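Side-chain contact in VirK protein (Legionella pneumophila, PDB 5XTA), which is of unknown function but belongs to the bacterial VirK family and is probably exported through type II secretion: residues K18-V23 against N45-I50. The protein carries 3 engineered substitutions. Residues are numbered along the deposited sequence; the frame is centred on the assembly and turned at random.
Sequences KRITFV and NAVMVI. Engineered in segment 45-50: Ile50 (natural residue Val). With SO4 (sulfate ion), chain E.
The guanidinium of Arg19 lies with one face over Asn45, whose CA sits 3.6 Å above its plane, displaced to one side of the group, while a sulfate ion, likely picked up from the crystallisation solution, meets its edge with the sulfur in the plane. Ile20 CG2 lies 3.7 Å above the plane of the Phe22 ring, toward one side of it. Arg19 NH2 gives sulfate O2 a bond of 2.7 Å (144°), and Arg19 NH1 reaches sulfate O1 at 2.9 Å and, more weakly, O2. Arg19 CG stands anti to the backbone N (chi1 -176°) and the chain runs on extended to NE, which carries Arg19 NH2 to 3.8 Å from Asn45 CB. With the sulfate bonds, those from Arg19 NH2 to Thr43 O and, weakly, Arg19 NE to Pro44 O, both of the same chain, help to set the group's rotation. Asn45 ND2 hydrogen-bonds to Thr43 O and Asp59 OD1, both of the second subunit. Ile20 CG1 meets Val47 CG1 loosely at 4.4 Å, and both side chains pack on Ile14. In this crystal four subunits' Arg19 side chains bind one sulfate, a natural anion there being unestablished, beside an apolar junction between two antiparallel sheets and helix 7-15.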
loop_
_atom_site.group_PDB
_atom_site.type_symbol
_atom_site.label_atom_id
_atom_site.label_comp_id
_atom_site.label_asym_id
_atom_site.label_seq_id
_atom_site.Cartn_x
_atom_site.Cartn_y
_atom_site.Cartn_z
ATOM N N LYS A 18 12.628 -8.838 4.544
ATOM C CA LYS A 18 11.268 -9.245 4.882
ATOM C C LYS A 18 10.327 -8.053 5.210
ATOM O O LYS A 18 10.689 -7.143 5.870
ATOM C CB LYS A 18 11.293 -10.180 6.050
ATOM C CG LYS A 18 11.932 -11.507 5.693
ATOM C CD LYS A 18 12.373 -12.224 6.961
ATOM C CE LYS A 18 13.035 -13.584 6.692
ATOM N NZ LYS A 18 12.029 -14.633 6.404
ATOM N N ARG A 19 9.097 -8.138 4.770
ATOM C CA ARG A 19 8.091 -7.157 5.136
ATOM C C ARG A 19 7.541 -7.479 6.542
ATOM O O ARG A 19 7.170 -8.595 6.824
ATOM C CB ARG A 19 6.997 -7.118 4.087
ATOM C CG ARG A 19 5.986 -6.022 4.413
ATOM C CD ARG A 19 5.305 -5.448 3.200
ATOM N NE ARG A 19 4.274 -4.478 3.603
ATOM C CZ ARG A 19 3.434 -3.897 2.763
ATOM N NH1 ARG A 19 3.499 -4.220 1.480
ATOM N NH2 ARG A 19 2.532 -3.001 3.206
ATOM N N ILE A 20 7.557 -6.487 7.422
ATOM C CA ILE A 20 7.194 -6.635 8.817
ATOM C C ILE A 20 5.708 -6.320 9.096
ATOM O O ILE A 20 5.154 -5.365 8.573
ATOM C CB ILE A 20 8.099 -5.667 9.623
ATOM C CG1 ILE A 20 9.602 -6.031 9.460
ATOM C CG2 ILE A 20 7.744 -5.600 11.076
ATOM C CD1 ILE A 20 9.944 -7.508 9.553
ATOM N N THR A 21 5.099 -7.074 9.992
ATOM C CA THR A 21 3.746 -6.815 10.476
ATOM C C THR A 21 3.765 -6.667 11.996
ATOM O O THR A 21 4.341 -7.501 12.709
ATOM C CB THR A 21 2.769 -7.931 10.048
ATOM O OG1 THR A 21 2.672 -7.947 8.623
ATOM C CG2 THR A 21 1.365 -7.684 10.597
ATOM N N PHE A 22 3.115 -5.606 12.470
ATOM C CA PHE A 22 2.919 -5.321 13.889
ATOM C C PHE A 22 1.505 -5.722 14.304
ATOM O O PHE A 22 0.529 -5.294 13.667
ATOM C CB PHE A 22 3.132 -3.843 14.202
ATOM C CG PHE A 22 4.481 -3.357 13.832
ATOM C CD1 PHE A 22 5.585 -3.722 14.576
ATOM C CD2 PHE A 22 4.676 -2.591 12.692
ATOM C CE1 PHE A 22 6.861 -3.298 14.228
ATOM C CE2 PHE A 22 5.954 -2.196 12.328
ATOM C CZ PHE A 22 7.041 -2.531 13.113
ATOM N N VAL A 23 1.439 -6.565 15.345
ATOM C CA VAL A 23 0.192 -6.949 15.998
ATOM C C VAL A 23 0.194 -6.452 17.451
ATOM O O VAL A 23 1.051 -6.819 18.266
ATOM C CB VAL A 23 -0.075 -8.449 15.897
ATOM C CG1 VAL A 23 -1.445 -8.785 16.455
ATOM C CG2 VAL A 23 -0.031 -8.895 14.443
ATOM N N ASN A 45 4.755 -0.447 4.579
ATOM C CA ASN A 45 5.621 -0.849 3.457
ATOM C C ASN A 45 7.085 -0.411 3.630
ATOM O O ASN A 45 7.907 -0.728 2.778
ATOM C CB ASN A 45 5.057 -0.329 2.146
ATOM C CG ASN A 45 5.443 1.090 1.868
ATOM O OD1 ASN A 45 5.377 1.960 2.759
ATOM N ND2 ASN A 45 5.858 1.352 0.630
ATOM N N ALA A 46 7.375 0.324 4.722
ATOM C CA ALA A 46 8.707 0.836 5.059
ATOM C C ALA A 46 8.976 0.762 6.570
ATOM O O ALA A 46 8.073 0.886 7.391
ATOM C CB ALA A 46 8.836 2.275 4.602
ATOM N N VAL A 47 10.231 0.516 6.923
ATOM C CA VAL A 47 10.635 0.327 8.317
ATOM C C VAL A 47 12.138 0.626 8.364
ATOM O O VAL A 47 12.863 0.497 7.334
ATOM C CB VAL A 47 10.259 -1.100 8.821
ATOM C CG1 VAL A 47 10.949 -2.154 7.993
ATOM C CG2 VAL A 47 10.576 -1.310 10.295
HETATM N N MSE A 48 12.597 1.027 9.539
HETATM C CA MSE A 48 13.992 1.453 9.696
HETATM C C MSE A 48 14.552 0.896 10.954
HETATM O O MSE A 48 13.823 0.756 11.925
HETATM C CB MSE A 48 14.184 2.940 9.872
HETATM C CG MSE A 48 13.385 3.782 8.920
HETATM SE SE MSE A 48 13.918 5.697 9.067
HETATM C CE MSE A 48 15.885 5.619 9.276
ATOM N N VAL A 49 15.856 0.611 10.931
ATOM C CA VAL A 49 16.621 0.297 12.126
ATOM C C VAL A 49 17.593 1.446 12.319
ATOM O O VAL A 49 18.347 1.743 11.414
ATOM C CB VAL A 49 17.404 -0.995 11.963
ATOM C CG1 VAL A 49 18.111 -1.347 13.265
ATOM C CG2 VAL A 49 16.467 -2.127 11.532
ATOM N N ILE A 50 17.496 2.118 13.461
ATOM C CA ILE A 50 18.328 3.267 13.788
ATOM C C ILE A 50 19.425 2.798 14.729
ATOM O O ILE A 50 19.132 2.291 15.822
ATOM C CB ILE A 50 17.576 4.383 14.524
ATOM C CG1 ILE A 50 16.231 4.691 13.884
ATOM C CG2 ILE A 50 18.440 5.646 14.590
ATOM C CD1 ILE A 50 16.350 5.233 12.490
HETATM S S SO4 E . 0.660 -2.435 0.113
HETATM O O1 SO4 E . 0.968 -3.875 0.121
HETATM O O2 SO4 E . 1.767 -1.835 0.884
HETATM O O3 SO4 E . 0.683 -2.017 -1.283
HETATM O O4 SO4 E . -0.616 -2.178 0.790
#